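Long-range contacts in beta-porphyranase A (Bacteroides plebeius, PDB 4AW7), which cleaves the sulfated red-algal polysaccharide porphyran at beta-D-galactose-(1->4)-alpha-L-galactose-6-sulfate linkages, releasing mostly a disaccharide: residues N45-S50 / I315-D320; K54-F59 / A338-D343; S289-V294 / N356-F361. All coordinates share one frame; numbering follows the deposited sequence.

Interaction 1: residues N45-S50 / I315-D320; sequences NIHSTS and IPFVSD. With L6S (6-O-sulfo-alpha-L-galactopyranose), chain B; GLA (alpha-D-galactopyranose), chain C; GAL (beta-D-galactopyranose), chain D.
His-47 and Phe-317 meet at the catalytic end of the (beta/alpha)8 barrel, where the chain leaving the first strand, 45-46, lies against the chain leaving the last, 311-316. His-47 N bonds to Val-318 O at 2.8 Å. From there the His-47 side chain runs into the substrate cleft. His-47 CB packs on Ile-315 CG2 at 3.6 Å. The imidazole, anti to the backbone N (chi1 -171°), turns one face to the Phe-317 ring. The pair is edge-to-face, with centroids 4.8 Å apart and planes at 62°, and Phe-317 CE1 stands over the centre of the imidazole. His-47 CD2 is 3.7 Å from Phe-317 CD1. At the edge of the imidazole, near its plane, His-47 ND1 donates to sulfate oxygen O1S of L6S at 3.0 Å, in a bent bond (141°). His-47 CE1 lies near L6S C6. His-47 NE2 is hydrogen-bonded to Arg-69 NH1, and bonds at both nitrogens fix the ring's rotation. With an alanine here, O1S would probably lose this donor, Arg-69 its partner, and the Phe-317 edge the face it rests on. Ser-319 OG reaches a second sulfate oxygen, O2S, so each segment supplies one donor. Phe-317 also lines the methyl-galactose pocket at subsite -1. Ser-48 OG closes an ST turn by accepting from Ser-50 N, and it donates to the anti lone pair of Asp-320 OD2 at 2.6 Å.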
loop_
_atom_site.group_PDB
_atom_site.type_symbol
_atom_site.label_atom_id
_atom_site.label_comp_id
_atom_site.label_asym_id
_atom_site.label_seq_id
_atom_site.Cartn_x
_atom_site.Cartn_y
_atom_site.Cartn_z
ATOM N N ASN A 45 -10.545 5.193 0.331
ATOM C CA ASN A 45 -10.996 5.239 -1.053
ATOM C C ASN A 45 -11.730 3.944 -1.348
ATOM O O ASN A 45 -11.558 2.938 -0.671
ATOM C CB ASN A 45 -9.797 5.386 -1.997
ATOM C CG ASN A 45 -9.021 6.661 -1.743
ATOM O OD1 ASN A 45 -9.623 7.737 -1.656
ATOM N ND2 ASN A 45 -7.686 6.589 -1.601
ATOM N N ILE A 46 -12.503 3.973 -2.430
ATOM C CA ILE A 46 -13.042 2.764 -3.040
ATOM C C ILE A 46 -12.471 2.631 -4.468
ATOM O O ILE A 46 -12.042 3.596 -5.084
ATOM C CB ILE A 46 -14.596 2.689 -3.065
ATOM C CG1 ILE A 46 -15.227 3.942 -3.710
ATOM C CG2 ILE A 46 -15.108 2.449 -1.688
ATOM C CD1 ILE A 46 -16.740 3.857 -3.970
ATOM N N HIS A 47 -12.469 1.403 -4.962
ATOM C CA HIS A 47 -11.957 1.067 -6.283
ATOM C C HIS A 47 -13.062 1.296 -7.318
ATOM O O HIS A 47 -13.705 0.364 -7.802
ATOM C CB HIS A 47 -11.454 -0.406 -6.273
ATOM C CG HIS A 47 -10.709 -0.785 -7.506
ATOM N ND1 HIS A 47 -11.340 -1.115 -8.677
ATOM C CD2 HIS A 47 -9.376 -0.815 -7.782
ATOM C CE1 HIS A 47 -10.429 -1.356 -9.615
ATOM N NE2 HIS A 47 -9.219 -1.183 -9.102
ATOM N N SER A 48 -13.336 2.566 -7.551
ATOM C CA SER A 48 -14.461 3.023 -8.351
ATOM C C SER A 48 -14.213 4.420 -8.821
ATOM O O SER A 48 -13.414 5.161 -8.227
ATOM C CB SER A 48 -15.699 3.018 -7.449
ATOM O OG SER A 48 -16.888 3.392 -8.125
ATOM N N THR A 49 -14.968 4.839 -9.849
ATOM C CA THR A 49 -15.143 6.268 -10.123
ATOM C C THR A 49 -16.634 6.616 -10.248
ATOM O O THR A 49 -16.983 7.679 -10.804
ATOM C CB THR A 49 -14.380 6.737 -11.361
ATOM O OG1 THR A 49 -14.832 6.004 -12.507
ATOM C CG2 THR A 49 -12.868 6.556 -11.202
ATOM N N SER A 50 -17.494 5.787 -9.660
ATOM C CA SER A 50 -18.948 5.952 -9.835
ATOM C C SER A 50 -19.562 6.990 -8.896
ATOM O O SER A 50 -20.663 6.766 -8.356
ATOM C CB SER A 50 -19.633 4.605 -9.609
ATOM O OG SER A 50 -19.248 3.693 -10.583
ATOM N N ILE A 315 -5.632 2.050 -2.604
ATOM C CA ILE A 315 -7.033 1.769 -2.934
ATOM C C ILE A 315 -7.443 0.412 -2.383
ATOM O O ILE A 315 -7.065 -0.634 -2.909
ATOM C CB ILE A 315 -7.265 1.736 -4.461
ATOM C CG1 ILE A 315 -6.705 2.968 -5.214
ATOM C CG2 ILE A 315 -8.775 1.528 -4.774
ATOM C CD1 ILE A 315 -7.408 4.250 -4.996
ATOM N N PRO A 316 -8.228 0.386 -1.301
ATOM C CA PRO A 316 -8.853 -0.839 -0.831
ATOM C C PRO A 316 -9.660 -1.483 -1.973
ATOM O O PRO A 316 -10.386 -0.772 -2.673
ATOM C CB PRO A 316 -9.794 -0.282 0.292
ATOM C CG PRO A 316 -9.150 0.960 0.729
ATOM C CD PRO A 316 -8.649 1.552 -0.508
ATOM N N PHE A 317 -9.503 -2.788 -2.164
ATOM C CA PHE A 317 -10.192 -3.447 -3.261
ATOM C C PHE A 317 -11.620 -3.810 -2.893
ATOM O O PHE A 317 -11.935 -4.972 -2.608
ATOM C CB PHE A 317 -9.388 -4.611 -3.842
ATOM C CG PHE A 317 -9.876 -5.022 -5.196
ATOM C CD1 PHE A 317 -9.582 -4.230 -6.294
ATOM C CD2 PHE A 317 -10.601 -6.187 -5.394
ATOM C CE1 PHE A 317 -9.964 -4.603 -7.553
ATOM C CE2 PHE A 317 -10.966 -6.548 -6.682
ATOM C CZ PHE A 317 -10.679 -5.762 -7.718
ATOM N N VAL A 318 -12.450 -2.780 -2.891
ATOM C CA VAL A 318 -13.883 -2.832 -2.667
ATOM C C VAL A 318 -14.406 -1.751 -3.626
ATOM O O VAL A 318 -13.892 -0.614 -3.628
ATOM C CB VAL A 318 -14.284 -2.565 -1.209
ATOM C CG1 VAL A 318 -13.485 -1.426 -0.560
ATOM C CG2 VAL A 318 -15.810 -2.288 -1.113
ATOM N N SER A 319 -15.360 -2.108 -4.481
ATOM C CA SER A 319 -15.762 -1.250 -5.559
ATOM C C SER A 319 -17.108 -0.569 -5.352
ATOM O O SER A 319 -17.202 0.394 -4.593
ATOM C CB SER A 319 -15.627 -1.970 -6.888
ATOM O OG SER A 319 -16.474 -3.101 -6.929
ATOM N N ASP A 320 -18.133 -1.022 -6.074
ATOM C CA ASP A 320 -19.334 -0.236 -6.260
ATOM C C ASP A 320 -20.493 -1.171 -6.578
ATOM O O ASP A 320 -20.620 -2.258 -5.959
ATOM C CB ASP A 320 -19.053 0.881 -7.263
ATOM C CG ASP A 320 -18.429 0.379 -8.549
ATOM O OD1 ASP A 320 -18.714 -0.762 -8.951
ATOM O OD2 ASP A 320 -17.674 1.168 -9.173
HETATM O O1S L6S B . -13.865 -2.461 -9.574
HETATM O O2S L6S B . -15.625 -4.164 -9.363
HETATM O O3S L6S B . -15.071 -3.167 -11.539
HETATM C C1 L6S B . -9.309 -6.097 -11.988
HETATM C C2 L6S B . -9.760 -6.517 -13.369
HETATM C C3 L6S B . -11.167 -7.128 -13.282
HETATM C C4 L6S B . -12.144 -6.059 -12.661
HETATM C C5 L6S B . -11.577 -5.626 -11.304
HETATM C C6 L6S B . -12.295 -4.342 -10.830
HETATM O O2 L6S B . -8.813 -7.415 -13.982
HETATM O O3 L6S B . -11.645 -7.555 -14.567
HETATM O O4 L6S B . -12.218 -4.947 -13.567
HETATM O O5 L6S B . -10.203 -5.222 -11.342
HETATM O O6 L6S B . -13.605 -4.693 -10.411
HETATM S S1 L6S B . -14.593 -3.547 -10.179
HETATM C C1 GLA C . -5.942 -8.238 -9.536
HETATM C C2 GLA C . -6.876 -7.707 -10.641
HETATM C C3 GLA C . -8.295 -7.543 -10.127
HETATM C C4 GLA C . -8.756 -8.741 -9.337
HETATM C C5 GLA C . -7.744 -9.034 -8.216
HETATM C C6 GLA C . -8.356 -10.070 -7.203
HETATM O O1 GLA C . -5.503 -7.328 -8.620
HETATM O O2 GLA C . -6.337 -6.460 -11.186
HETATM O O3 GLA C . -9.217 -7.439 -11.179
HETATM O O4 GLA C . -8.892 -9.882 -10.206
HETATM O O5 GLA C . -6.470 -9.398 -8.921
HETATM O O6 GLA C . -9.053 -9.308 -6.123
HETATM C C1 GAL D . -5.942 -8.238 -9.536
HETATM C C2 GAL D . -6.876 -7.707 -10.641
HETATM C C3 GAL D . -8.295 -7.543 -10.127
HETATM C C4 GAL D . -8.756 -8.741 -9.337
HETATM C C5 GAL D . -7.744 -9.034 -8.216
HETATM C C6 GAL D . -8.356 -10.070 -7.203
HETATM O O1 GAL D . -4.597 -8.416 -10.136
HETATM O O2 GAL D . -6.337 -6.460 -11.186
HETATM O O3 GAL D . -9.217 -7.439 -11.179
HETATM O O4 GAL D . -8.892 -9.882 -10.206
HETATM O O5 GAL D . -6.470 -9.398 -8.921
HETATM O O6 GAL D . -9.053 -9.308 -6.123
#

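Interaction 2: residues K54-F59 / A338-D343; sequences KDVGKF and ALFIPD
The first helix of the barrel, 54-63, is covered by Phe-340 of strand 340-342 and by Leu-339, the loop residue just before it. The strand pairs antiparallel with strand 353-355. The helix and strand segments run roughly antiparallel (151°), with their axes 11.2 Å apart, and side chains bridge the gap. CG of Phe-340, anti to the carbonyl carbon (chi1 -71°), sends the ring out across the gap, and its far end meets the helix. Phe-340 CE1 lies 3.9 Å from Val-56 CG2. On the other flank, Phe-340 CE2 is 3.9 Å from Asp-55 CB. Phe-340 CZ sits 3.6 Å from Asp-55 O, a carbonyl already bonded to Phe-59 N within the helix. The CB of Phe-59 then comes to the edge of the Phe-340 ring. The Phe-59 ring itself takes Leu-339 over one face: Leu-339 CD2 stands 3.7 Å from the ring centroid and only 14° off the normal, a CH-pi contact. Val-56 and Phe-59 also touch Ile-46 of strand 45-46, and Leu-355 of strand 353-355 touches Leu-339 and Phe-340. The Asp-55 carboxylate turns away from this patch and forms a salt bridge with Lys-321. No hydrogen bond joins the two segments. The helix is thus held to the strand and the residue before it by ring and methyl packing, with fit of shape rather than bond direction setting their positions.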
loop_
_atom_site.group_PDB
_atom_site.type_symbol
_atom_site.label_atom_id
_atom_site.label_comp_id
_atom_site.label_asym_id
_atom_site.label_seq_id
_atom_site.Cartn_x
_atom_site.Cartn_y
_atom_site.Cartn_z
ATOM N N LYS A 54 -26.169 7.866 -7.786
ATOM C CA LYS A 54 -26.753 8.480 -6.611
ATOM C C LYS A 54 -26.433 7.726 -5.332
ATOM O O LYS A 54 -26.183 8.337 -4.294
ATOM C CB LYS A 54 -28.248 8.676 -6.779
ATOM C CG LYS A 54 -28.521 9.784 -7.755
ATOM C CD LYS A 54 -30.010 9.956 -7.996
ATOM C CE LYS A 54 -30.306 11.188 -8.845
ATOM N NZ LYS A 54 -31.771 11.289 -9.097
ATOM N N ASP A 55 -26.509 6.403 -5.366
ATOM C CA ASP A 55 -26.214 5.610 -4.181
ATOM C C ASP A 55 -24.736 5.648 -3.797
ATOM O O ASP A 55 -24.414 5.839 -2.612
ATOM C CB ASP A 55 -26.668 4.173 -4.379
ATOM C CG ASP A 55 -28.148 4.069 -4.637
ATOM O OD1 ASP A 55 -28.921 4.532 -3.772
ATOM O OD2 ASP A 55 -28.502 3.572 -5.714
ATOM N N VAL A 56 -23.860 5.473 -4.779
ATOM C CA VAL A 56 -22.426 5.565 -4.484
ATOM C C VAL A 56 -22.056 6.953 -4.006
ATOM O O VAL A 56 -21.325 7.120 -3.039
ATOM C CB VAL A 56 -21.572 5.135 -5.660
ATOM C CG1 VAL A 56 -20.085 5.250 -5.367
ATOM C CG2 VAL A 56 -21.915 3.717 -6.098
ATOM N N GLY A 57 -22.592 7.996 -4.653
ATOM C CA GLY A 57 -22.238 9.350 -4.267
ATOM C C GLY A 57 -22.655 9.673 -2.851
ATOM O O GLY A 57 -21.949 10.392 -2.141
ATOM N N LYS A 58 -23.824 9.192 -2.444
ATOM C CA LYS A 58 -24.288 9.382 -1.081
ATOM C C LYS A 58 -23.359 8.652 -0.095
ATOM O O LYS A 58 -23.009 9.193 0.927
ATOM C CB LYS A 58 -25.737 8.917 -0.917
ATOM C CG LYS A 58 -26.275 9.047 0.525
ATOM C CD LYS A 58 -27.707 8.542 0.613
ATOM C CE LYS A 58 -28.023 7.855 1.929
ATOM N NZ LYS A 58 -27.786 8.727 3.110
ATOM N N PHE A 59 -23.000 7.410 -0.401
ATOM C CA PHE A 59 -22.057 6.644 0.438
ATOM C C PHE A 59 -20.742 7.445 0.611
ATOM O O PHE A 59 -20.197 7.539 1.708
ATOM C CB PHE A 59 -21.803 5.294 -0.208
ATOM C CG PHE A 59 -20.525 4.650 0.266
ATOM C CD1 PHE A 59 -20.488 3.909 1.429
ATOM C CD2 PHE A 59 -19.367 4.815 -0.452
ATOM C CE1 PHE A 59 -19.285 3.381 1.888
ATOM C CE2 PHE A 59 -18.177 4.257 -0.015
ATOM C CZ PHE A 59 -18.142 3.558 1.151
ATOM N N ALA A 338 -17.797 -6.100 -5.006
ATOM C CA ALA A 338 -18.859 -5.119 -4.955
ATOM C C ALA A 338 -19.096 -4.598 -3.540
ATOM O O ALA A 338 -18.978 -5.335 -2.576
ATOM C CB ALA A 338 -20.151 -5.713 -5.546
ATOM N N LEU A 339 -19.543 -3.346 -3.484
ATOM C CA LEU A 339 -19.959 -2.655 -2.263
ATOM C C LEU A 339 -21.490 -2.631 -2.088
ATOM O O LEU A 339 -21.984 -2.585 -0.970
ATOM C CB LEU A 339 -19.390 -1.242 -2.300
ATOM C CG LEU A 339 -19.702 -0.331 -1.124
ATOM C CD1 LEU A 339 -19.184 -0.890 0.201
ATOM C CD2 LEU A 339 -19.171 1.090 -1.440
ATOM N N PHE A 340 -22.205 -2.586 -3.209
ATOM C CA PHE A 340 -23.683 -2.558 -3.250
ATOM C C PHE A 340 -24.168 -3.803 -3.978
ATOM O O PHE A 340 -23.609 -4.173 -5.010
ATOM C CB PHE A 340 -24.195 -1.321 -3.989
ATOM C CG PHE A 340 -24.023 -0.016 -3.260
ATOM C CD1 PHE A 340 -22.844 0.727 -3.354
ATOM C CD2 PHE A 340 -25.049 0.476 -2.475
ATOM C CE1 PHE A 340 -22.735 1.952 -2.680
ATOM C CE2 PHE A 340 -24.950 1.687 -1.841
ATOM C CZ PHE A 340 -23.789 2.409 -1.912
ATOM N N ILE A 341 -25.262 -4.378 -3.480
ATOM C CA ILE A 341 -25.845 -5.609 -3.998
ATOM C C ILE A 341 -27.298 -5.277 -4.319
ATOM O O ILE A 341 -27.993 -4.715 -3.479
ATOM C CB ILE A 341 -25.775 -6.732 -2.951
ATOM C CG1 ILE A 341 -24.328 -6.913 -2.454
ATOM C CG2 ILE A 341 -26.379 -8.020 -3.506
ATOM C CD1 ILE A 341 -23.298 -7.373 -3.484
ATOM N N PRO A 342 -27.749 -5.623 -5.529
ATOM C CA PRO A 342 -29.134 -5.265 -5.881
ATOM C C PRO A 342 -30.112 -6.222 -5.238
ATOM O O PRO A 342 -29.893 -7.424 -5.242
ATOM C CB PRO A 342 -29.132 -5.397 -7.390
ATOM C CG PRO A 342 -28.180 -6.536 -7.661
ATOM C CD PRO A 342 -27.063 -6.313 -6.636
ATOM N N ASP A 343 -31.220 -5.671 -4.747
ATOM C CA ASP A 343 -32.284 -6.493 -4.197
ATOM C C ASP A 343 -32.920 -7.402 -5.263
ATOM O O ASP A 343 -33.237 -8.552 -4.970
ATOM C CB ASP A 343 -33.292 -5.586 -3.481
ATOM C CG ASP A 343 -32.683 -4.935 -2.233
ATOM O OD1 ASP A 343 -32.072 -5.682 -1.441
ATOM O OD2 ASP A 343 -32.783 -3.697 -2.032
#

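Interaction 3: residues S289-V294 / N356-F361; sequences SSVRSV and NDKKYF
Ser-290 and Lys-358 make the first touch between the chain entering helix 293-305, the last helix before barrel strand 311-316, and the turn entering helix 359-365. Ser-290 lies in a type I turn from Ser-289 to Arg-292. Ser-290 O is 3.4 Å from Lys-358 CE. That methylene sits next to the ammonium group and is probably polarised by it. The Lys-358 chain is extended beyond CG, and Lys-358 NZ goes on to hydrogen-bond Ala-338 O and Ser-336 O. Next, Val-291 CG1 rests loosely on the base of the facing turn, 4.2 Å from Lys-358 CG and slightly farther from Asp-357 CB. Three residues on, Val-294 points at the second segment and divides its two methyls. Val-294 CG1, anti to the backbone N (chi1 167°), meets Phe-361 CB at 4.0 Å. Val-294 CG2 faces the root of Lys-358 and is 4.1 Å from Lys-358 CA. The turn that receives these valines is itself capped: Asn-356 OD1 accepts from Lys-358 N at 3.0 Å. Across the segments there is only packing. The contact lies where the barrel meets the neighbouring beta-sandwich. Ile-434 of strand 433-441 touches Val-291, Val-294 and Tyr-360, and strand 421-429 adds Leu-426 and Val-428 against Val-294, while the Phe-361 ring meets Trp-365 within helix 359-365.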
loop_
_atom_site.group_PDB
_atom_site.type_symbol
_atom_site.label_atom_id
_atom_site.label_comp_id
_atom_site.label_asym_id
_atom_site.label_seq_id
_atom_site.Cartn_x
_atom_site.Cartn_y
_atom_site.Cartn_z
ATOM N N SER A 289 -18.251 -14.861 2.579
ATOM C CA SER A 289 -16.902 -14.990 2.132
ATOM C C SER A 289 -16.316 -13.659 1.610
ATOM O O SER A 289 -15.164 -13.366 1.823
ATOM C CB SER A 289 -16.749 -16.171 1.175
ATOM O OG SER A 289 -16.872 -15.799 -0.143
ATOM N N SER A 290 -17.136 -12.836 0.963
ATOM C CA SER A 290 -16.615 -11.657 0.290
ATOM C C SER A 290 -16.297 -10.511 1.258
ATOM O O SER A 290 -15.505 -9.628 0.917
ATOM C CB SER A 290 -17.563 -11.210 -0.824
ATOM O OG SER A 290 -17.845 -12.268 -1.750
ATOM N N VAL A 291 -16.803 -10.548 2.492
ATOM C CA VAL A 291 -16.402 -9.576 3.531
ATOM C C VAL A 291 -15.144 -9.967 4.321
ATOM O O VAL A 291 -14.594 -9.107 5.060
ATOM C CB VAL A 291 -17.542 -9.244 4.512
ATOM C CG1 VAL A 291 -18.759 -8.820 3.731
ATOM C CG2 VAL A 291 -17.851 -10.412 5.473
ATOM N N ARG A 292 -14.628 -11.167 4.137
ATOM C CA ARG A 292 -13.407 -11.588 4.839
ATOM C C ARG A 292 -12.236 -10.600 4.504
ATOM O O ARG A 292 -11.355 -10.338 5.343
ATOM C CB ARG A 292 -13.058 -13.062 4.533
ATOM C CG ARG A 292 -14.094 -14.081 5.012
ATOM C CD ARG A 292 -13.878 -15.571 4.562
ATOM N NE ARG A 292 -14.950 -16.437 5.094
ATOM C CZ ARG A 292 -15.455 -17.528 4.513
ATOM N NH1 ARG A 292 -15.035 -17.925 3.316
ATOM N NH2 ARG A 292 -16.414 -18.229 5.137
ATOM N N SER A 293 -12.247 -10.015 3.299
ATOM C CA SER A 293 -11.247 -9.002 2.867
ATOM C C SER A 293 -11.063 -7.816 3.777
ATOM O O SER A 293 -10.016 -7.167 3.769
ATOM C CB SER A 293 -11.642 -8.474 1.456
ATOM O OG SER A 293 -11.517 -9.478 0.493
ATOM N N VAL A 294 -12.098 -7.466 4.530
ATOM C CA VAL A 294 -12.028 -6.289 5.389
ATOM C C VAL A 294 -10.895 -6.393 6.404
ATOM O O VAL A 294 -10.245 -5.406 6.700
ATOM C CB VAL A 294 -13.371 -6.015 6.082
ATOM C CG1 VAL A 294 -13.237 -5.000 7.210
ATOM C CG2 VAL A 294 -14.395 -5.537 5.019
ATOM N N ASN A 356 -23.438 -3.327 1.508
ATOM C CA ASN A 356 -23.047 -4.506 2.282
ATOM C C ASN A 356 -22.137 -4.165 3.476
ATOM O O ASN A 356 -21.787 -2.999 3.695
ATOM C CB ASN A 356 -22.504 -5.611 1.374
ATOM C CG ASN A 356 -21.199 -5.265 0.705
ATOM O OD1 ASN A 356 -20.322 -4.627 1.318
ATOM N ND2 ASN A 356 -21.012 -5.737 -0.535
ATOM N N ASP A 357 -21.767 -5.182 4.255
ATOM C CA ASP A 357 -21.069 -4.951 5.511
ATOM C C ASP A 357 -19.631 -4.466 5.327
ATOM O O ASP A 357 -19.003 -4.109 6.336
ATOM C CB ASP A 357 -21.102 -6.190 6.431
ATOM C CG ASP A 357 -22.419 -6.388 7.118
ATOM O OD1 ASP A 357 -23.358 -5.564 6.955
ATOM O OD2 ASP A 357 -22.486 -7.359 7.906
ATOM N N LYS A 358 -19.119 -4.420 4.092
ATOM C CA LYS A 358 -17.850 -3.730 3.866
ATOM C C LYS A 358 -17.914 -2.264 4.295
ATOM O O LYS A 358 -16.875 -1.653 4.589
ATOM C CB LYS A 358 -17.385 -3.870 2.441
ATOM C CG LYS A 358 -17.207 -5.293 1.977
ATOM C CD LYS A 358 -16.973 -5.339 0.474
ATOM C CE LYS A 358 -17.071 -6.724 -0.089
ATOM N NZ LYS A 358 -16.766 -6.714 -1.539
ATOM N N LYS A 359 -19.110 -1.694 4.376
ATOM C CA LYS A 359 -19.278 -0.357 4.892
ATOM C C LYS A 359 -18.608 -0.166 6.248
ATOM O O LYS A 359 -18.181 0.942 6.562
ATOM C CB LYS A 359 -20.779 0.008 5.005
ATOM C CG LYS A 359 -21.515 -0.721 6.137
ATOM C CD LYS A 359 -23.044 -0.617 6.040
ATOM C CE LYS A 359 -23.685 -1.266 7.241
ATOM N NZ LYS A 359 -25.188 -1.331 7.129
ATOM N N TYR A 360 -18.537 -1.223 7.060
ATOM C CA TYR A 360 -17.998 -1.082 8.418
ATOM C C TYR A 360 -16.510 -0.765 8.423
ATOM O O TYR A 360 -16.046 -0.174 9.386
ATOM C CB TYR A 360 -18.289 -2.310 9.285
ATOM C CG TYR A 360 -19.757 -2.457 9.623
ATOM C CD1 TYR A 360 -20.417 -1.454 10.323
ATOM C CD2 TYR A 360 -20.473 -3.607 9.311
ATOM C CE1 TYR A 360 -21.770 -1.559 10.667
ATOM C CE2 TYR A 360 -21.834 -3.732 9.657
ATOM C CZ TYR A 360 -22.463 -2.689 10.306
ATOM O OH TYR A 360 -23.793 -2.830 10.625
ATOM N N PHE A 361 -15.771 -1.106 7.371
ATOM C CA PHE A 361 -14.393 -0.649 7.295
ATOM C C PHE A 361 -14.337 0.863 7.320
ATOM O O PHE A 361 -13.543 1.476 8.031
ATOM C CB PHE A 361 -13.718 -1.175 6.013
ATOM C CG PHE A 361 -12.361 -0.581 5.771
ATOM C CD1 PHE A 361 -11.270 -0.914 6.550
ATOM C CD2 PHE A 361 -12.176 0.306 4.739
ATOM C CE1 PHE A 361 -10.041 -0.325 6.330
ATOM C CE2 PHE A 361 -10.943 0.919 4.513
ATOM C CZ PHE A 361 -9.854 0.579 5.308
#

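Interaction 1 holds the substrate contacts, and the other two touch it. Its centre is about 11 Å from that of interaction 2 and about 13 Å from that of interaction 3. Asp-320 O joins it to interaction 2, accepting from Leu-339 N (2.9 Å) and Phe-340 N (3.2 Å). Interactions 2 and 3 share Ala-338 O, which accepts from Lys-358 NZ at 2.8 Å and from Asn-356 ND2 at 2.9 Å. Lys-358 CD also packs on Val-318 CG2 at 3.6 Å. The Lys-358 side chain thus touches segments of all three contacts. The Lys-358 side chain lies about 8 Å from the bound L6S, and it packs on the loop that carries Ser-319 without reaching the sugar.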